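PaxB (Photorhabdus luminescens, PDB 6EK4) probably acts as one component of a two-component alpha-helical pore-forming toxin of the YaxAB type, which perforates target membranes. Local coordinates at residues D211-A216 with E221-A226; E232-I237 with I248-A253. All blocks are in the same frame, centred on the assembly; numbering follows the deposited sequence.

Contact 1 of 2, residues D211-A216 with E221-A226; sequences DKLDLA and ELIKQA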
loop_
_atom_site.group_PDB
_atom_site.type_symbol
_atom_site.label_atom_id
_atom_site.label_comp_id
_atom_site.label_asym_id
_atom_site.label_seq_id
_atom_site.Cartn_x
_atom_site.Cartn_y
_atom_site.Cartn_z
ATOM N N ASP A 211 5.778 64.180 27.966
ATOM C CA ASP A 211 4.626 65.091 27.961
ATOM C C ASP A 211 5.037 66.551 27.777
ATOM O O ASP A 211 4.327 67.325 27.134
ATOM C CB ASP A 211 3.823 64.959 29.260
ATOM C CG ASP A 211 3.068 63.651 29.348
ATOM O OD1 ASP A 211 1.850 63.680 29.620
ATOM O OD2 ASP A 211 3.692 62.591 29.138
ATOM N N LYS A 212 6.189 66.916 28.336
ATOM C CA LYS A 212 6.648 68.305 28.343
ATOM C C LYS A 212 7.244 68.759 27.006
ATOM O O LYS A 212 7.540 69.941 26.834
ATOM C CB LYS A 212 7.672 68.509 29.465
ATOM C CG LYS A 212 7.139 68.201 30.858
ATOM C CD LYS A 212 8.257 68.168 31.887
ATOM C CE LYS A 212 7.756 67.733 33.254
ATOM N NZ LYS A 212 8.844 67.740 34.270
ATOM N N LEU A 213 7.420 67.827 26.069
ATOM C CA LEU A 213 7.959 68.143 24.744
ATOM C C LEU A 213 6.938 68.899 23.892
ATOM O O LEU A 213 5.733 68.671 24.008
ATOM C CB LEU A 213 8.368 66.861 24.012
ATOM C CG LEU A 213 9.461 66.007 24.659
ATOM C CD1 LEU A 213 9.501 64.624 24.028
ATOM C CD2 LEU A 213 10.816 66.690 24.552
ATOM N N ASP A 214 7.433 69.789 23.034
ATOM C CA ASP A 214 6.580 70.543 22.116
ATOM C C ASP A 214 6.152 69.644 20.961
ATOM O O ASP A 214 6.808 69.595 19.918
ATOM C CB ASP A 214 7.310 71.785 21.587
ATOM C CG ASP A 214 6.441 72.639 20.670
ATOM O OD1 ASP A 214 6.999 73.282 19.756
ATOM O OD2 ASP A 214 5.205 72.671 20.858
ATOM N N LEU A 215 5.051 68.928 21.164
ATOM C CA LEU A 215 4.507 68.026 20.153
ATOM C C LEU A 215 2.987 68.116 20.111
ATOM O O LEU A 215 2.351 68.494 21.096
ATOM C CB LEU A 215 4.926 66.584 20.449
ATOM C CG LEU A 215 6.391 66.228 20.188
ATOM C CD1 LEU A 215 6.727 64.883 20.815
ATOM C CD2 LEU A 215 6.696 66.221 18.697
ATOM N N ALA A 216 2.415 67.767 18.962
ATOM C CA ALA A 216 0.967 67.663 18.826
ATOM C C ALA A 216 0.469 66.532 19.719
ATOM O O ALA A 216 1.167 65.537 19.921
ATOM C CB ALA A 216 0.582 67.409 17.376
ATOM N N GLU A 221 0.969 60.790 22.481
ATOM C CA GLU A 221 0.493 59.447 22.814
ATOM C C GLU A 221 1.079 58.372 21.891
ATOM O O GLU A 221 1.203 57.215 22.288
ATOM C CB GLU A 221 -1.041 59.398 22.772
ATOM C CG GLU A 221 -1.661 58.189 23.464
ATOM C CD GLU A 221 -1.360 58.131 24.952
ATOM O OE1 GLU A 221 -1.132 57.016 25.468
ATOM O OE2 GLU A 221 -1.347 59.197 25.607
ATOM N N LEU A 222 1.439 58.759 20.669
ATOM C CA LEU A 222 2.091 57.848 19.726
ATOM C C LEU A 222 3.444 57.381 20.267
ATOM O O LEU A 222 3.676 56.180 20.421
ATOM C CB LEU A 222 2.283 58.531 18.366
ATOM C CG LEU A 222 2.703 57.639 17.193
ATOM C CD1 LEU A 222 1.481 57.029 16.520
ATOM C CD2 LEU A 222 3.525 58.428 16.183
ATOM N N ILE A 223 4.324 58.337 20.562
ATOM C CA ILE A 223 5.681 58.031 21.034
ATOM C C ILE A 223 5.696 57.579 22.494
ATOM O O ILE A 223 6.539 56.775 22.890
ATOM C CB ILE A 223 6.652 59.227 20.849
ATOM C CG1 ILE A 223 6.315 60.389 21.798
ATOM C CG2 ILE A 223 6.644 59.699 19.401
ATOM C CD1 ILE A 223 7.257 61.566 21.674
ATOM N N LYS A 224 4.760 58.095 23.285
ATOM C CA LYS A 224 4.682 57.774 24.707
ATOM C C LYS A 224 4.339 56.297 24.924
ATOM O O LYS A 224 4.815 55.678 25.877
ATOM C CB LYS A 224 3.649 58.678 25.386
ATOM C CG LYS A 224 3.772 58.778 26.895
ATOM C CD LYS A 224 3.123 60.049 27.429
ATOM C CE LYS A 224 1.662 60.171 27.019
ATOM N NZ LYS A 224 0.961 61.255 27.758
ATOM N N GLN A 225 3.528 55.738 24.028
ATOM C CA GLN A 225 3.155 54.323 24.095
ATOM C C GLN A 225 4.285 53.443 23.560
ATOM O O GLN A 225 4.528 52.352 24.078
ATOM C CB GLN A 225 1.867 54.061 23.301
ATOM C CG GLN A 225 0.896 53.106 23.978
ATOM C CD GLN A 225 0.113 53.775 25.097
ATOM O OE1 GLN A 225 0.664 54.087 26.153
ATOM N NE2 GLN A 225 -1.179 53.997 24.869
ATOM N N ALA A 226 4.967 53.920 22.519
ATOM C CA ALA A 226 6.083 53.190 21.918
ATOM C C ALA A 226 7.232 53.005 22.908
ATOM O O ALA A 226 7.711 51.889 23.103
ATOM C CB ALA A 226 6.573 53.905 20.668
#

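Contact 2 of 2, residues E232-I237 with I248-A253; sequences EIAKKI and IELADA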
loop_
_atom_site.group_PDB
_atom_site.type_symbol
_atom_site.label_atom_id
_atom_site.label_comp_id
_atom_site.label_asym_id
_atom_site.label_seq_id
_atom_site.Cartn_x
_atom_site.Cartn_y
_atom_site.Cartn_z
ATOM N N GLU A 232 9.814 48.497 28.714
ATOM C CA GLU A 232 9.345 47.474 29.654
ATOM C C GLU A 232 9.812 46.075 29.248
ATOM O O GLU A 232 10.182 45.266 30.102
ATOM C CB GLU A 232 7.815 47.499 29.759
ATOM C CG GLU A 232 7.251 46.711 30.937
ATOM C CD GLU A 232 5.773 46.386 30.782
ATOM O OE1 GLU A 232 5.358 45.982 29.674
ATOM O OE2 GLU A 232 5.026 46.518 31.775
ATOM N N ILE A 233 9.791 45.800 27.946
ATOM C CA ILE A 233 10.231 44.511 27.411
ATOM C C ILE A 233 11.746 44.361 27.531
ATOM O O ILE A 233 12.234 43.333 27.999
ATOM C CB ILE A 233 9.803 44.334 25.935
ATOM C CG1 ILE A 233 8.274 44.248 25.837
ATOM C CG2 ILE A 233 10.436 43.086 25.330
ATOM C CD1 ILE A 233 7.728 44.548 24.457
ATOM N N ALA A 234 12.478 45.388 27.107
ATOM C CA ALA A 234 13.941 45.371 27.150
ATOM C C ALA A 234 14.467 45.203 28.573
ATOM O O ALA A 234 15.407 44.444 28.805
ATOM C CB ALA A 234 14.503 46.642 26.530
ATOM N N LYS A 235 13.857 45.914 29.518
ATOM C CA LYS A 235 14.239 45.821 30.929
ATOM C C LYS A 235 14.051 44.406 31.481
ATOM O O LYS A 235 14.887 43.920 32.242
ATOM C CB LYS A 235 13.441 46.826 31.769
ATOM C CG LYS A 235 13.912 48.264 31.620
ATOM C CD LYS A 235 12.972 49.251 32.297
ATOM C CE LYS A 235 13.012 49.132 33.814
ATOM N NZ LYS A 235 12.181 50.173 34.477
ATOM N N LYS A 236 12.960 43.753 31.087
ATOM C CA LYS A 236 12.660 42.390 31.532
ATOM C C LYS A 236 13.661 41.370 30.979
ATOM O O LYS A 236 13.993 40.393 31.650
ATOM C CB LYS A 236 11.234 42.004 31.120
ATOM C CG LYS A 236 10.732 40.701 31.725
ATOM C CD LYS A 236 9.235 40.538 31.507
ATOM C CE LYS A 236 8.718 39.225 32.076
ATOM N NZ LYS A 236 9.187 38.036 31.309
ATOM N N ILE A 237 14.135 41.608 29.757
ATOM C CA ILE A 237 15.104 40.725 29.102
ATOM C C ILE A 237 16.493 40.843 29.740
ATOM O O ILE A 237 17.179 39.836 29.930
ATOM C CB ILE A 237 15.197 41.028 27.587
ATOM C CG1 ILE A 237 13.867 40.703 26.898
ATOM C CG2 ILE A 237 16.325 40.234 26.936
ATOM C CD1 ILE A 237 13.646 41.472 25.613
ATOM N N ILE A 248 21.913 52.097 24.338
ATOM C CA ILE A 248 22.733 50.937 23.970
ATOM C C ILE A 248 22.193 49.633 24.566
ATOM O O ILE A 248 22.344 48.566 23.969
ATOM C CB ILE A 248 24.222 51.114 24.367
ATOM C CG1 ILE A 248 24.395 51.252 25.891
ATOM C CG2 ILE A 248 24.828 52.311 23.646
ATOM C CD1 ILE A 248 24.818 49.975 26.590
ATOM N N GLU A 249 21.568 49.724 25.738
ATOM C CA GLU A 249 20.952 48.562 26.383
ATOM C C GLU A 249 19.678 48.127 25.649
ATOM O O GLU A 249 19.346 46.943 25.623
ATOM C CB GLU A 249 20.660 48.857 27.859
ATOM C CG GLU A 249 21.919 49.001 28.705
ATOM C CD GLU A 249 21.647 49.469 30.126
ATOM O OE1 GLU A 249 20.491 49.366 30.589
ATOM O OE2 GLU A 249 22.598 49.940 30.786
ATOM N N LEU A 250 18.978 49.087 25.049
ATOM C CA LEU A 250 17.808 48.793 24.219
ATOM C C LEU A 250 18.215 47.981 22.985
ATOM O O LEU A 250 17.549 47.009 22.627
ATOM C CB LEU A 250 17.111 50.091 23.793
ATOM C CG LEU A 250 15.739 49.974 23.124
ATOM C CD1 LEU A 250 14.702 49.439 24.099
ATOM C CD2 LEU A 250 15.304 51.321 22.571
ATOM N N ALA A 251 19.310 48.389 22.345
ATOM C CA ALA A 251 19.862 47.668 21.194
ATOM C C ALA A 251 20.442 46.315 21.611
ATOM O O ALA A 251 20.344 45.335 20.870
ATOM C CB ALA A 251 20.931 48.507 20.509
ATOM N N ASP A 252 21.051 46.275 22.794
ATOM C CA ASP A 252 21.569 45.034 23.370
ATOM C C ASP A 252 20.438 44.042 23.661
ATOM O O ASP A 252 20.603 42.835 23.479
ATOM C CB ASP A 252 22.352 45.340 24.654
ATOM C CG ASP A 252 22.979 44.101 25.279
ATOM O OD1 ASP A 252 23.432 43.207 24.530
ATOM O OD2 ASP A 252 23.025 44.029 26.526
ATOM N N ALA A 253 19.294 44.558 24.112
ATOM C CA ALA A 253 18.117 43.728 24.386
ATOM C C ALA A 253 17.538 43.119 23.109
ATOM O O ALA A 253 17.086 41.972 23.111
ATOM C CB ALA A 253 17.053 44.543 25.106
#

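Contact 1 of 2, residues D211-A216 with E221-A226
Asp211 and Lys224 meet in a salt bridge that ties the loop before helix 217-237 to the first turns of that helix, and Glu221 extends it into a three-residue salt-bridge network. Lys224 NZ approaches both carboxylate oxygens of Asp211, at 3.2 Å from OD1 and 3.3 Å from OD2. Both hydrogen bonds are weak and of similar length, so neither oxygen is clearly the preferred partner; charge attraction probably contributes much of the hold. The lysine chain crosses the aspartate side chain at about a right angle, its CD also lying against Asp211 OD2. Its CG starts anti to the backbone N (chi1 -161°), and a bend at chi3 (56°) leads CE and NZ across the carboxylate, within reach of both oxygens. One turn earlier on the same helix, Glu221 OE2 makes a longer salt bridge to Lys224 NZ, at 3.8 Å. The lysine thus stands between two acidic groups and probably offsets their mutual repulsion, since Asp211 OD1 and Glu221 OE2 are 6.8 Å apart. A weak bond from Lys220 NZ to Asp211 O adds a further tie between loop and helix.

Beside this polar group the packing turns aliphatic. Ile223 is buried, supported by Val190 of helix 149-193, and Tyr194 touches both it and Leu215. The backbone of the loop runs on to Ala216, which takes the N-cap position of the helix. Across the contact Leu215 and Ile223 reach toward each other tip to tip, CD1 to CD1 at 3.5 Å. Leu213 CD1 remains more distant, 4.5 Å from Ile223 CD1.

Contact 2 of 2, residues E232-I237 with I248-A253
Along 232-237, Ala234 is the first residue to touch 248-253, and its single methyl group serves two partners. Its CB lies 3.6 Å from Ala253 CB, methyl against methyl, and 3.7 Å from Leu250 CD1. Because neither alanine has anything beyond CB, the backbones can come close: the CA atoms of Ala234 and Ala253 are 5.3 Å apart. The methyl of Ala253 also rests over the backbone of its partner, 3.8 Å from Ala234 CA.

Leu250 and Ala253 are three residues apart and share one face of their helix, so Ala234 is met by both. Leu250 reaches it by one branch. CG stands anti to the backbone N (chi1 -170°), and chi2 (66°) then presents CD1 to the alanine, leaving CD2 6.2 Å from Ala234 CB. The same side chain also packs on Ile184, Gln188 and Ile191 of helix 149-193, making it a joint between three helices.

This is a helix-loop-helix connection in which the end of helix 217-237 crosses the start of the long helix 247-321 steeply, at 73° between the local axes, which approach to 9.1 Å. Leu245, from the intervening loop, also touches Ala234.

One turn beyond Ala234, Ile237 closes helix 217-237. Its CB is directed to the opposing helix, and the CG2 branch comes loosely to Ala253, lying 4.3 Å from the carbonyl O. Just past it, Leu238 in the loop packs against Glu249 and Asp252.

How the contacts relate
Both contacts use helix 217-237, contact 1 near its beginning and contact 2 at its end, so one helix is tied first to the loop that precedes it and then to the long helix that follows. Their centres are 21 Å apart and the two do not touch. Contact 1 lies at the surface and relies on opposite charges, with a small aliphatic patch beside them. Contact 2 is buried and apolar, centred on two alanine methyls that let the backbones come near each other locally. Helix 149-193 backs both, under Ile223 in one and Leu250 in the other, at the same far end of this elongated chain.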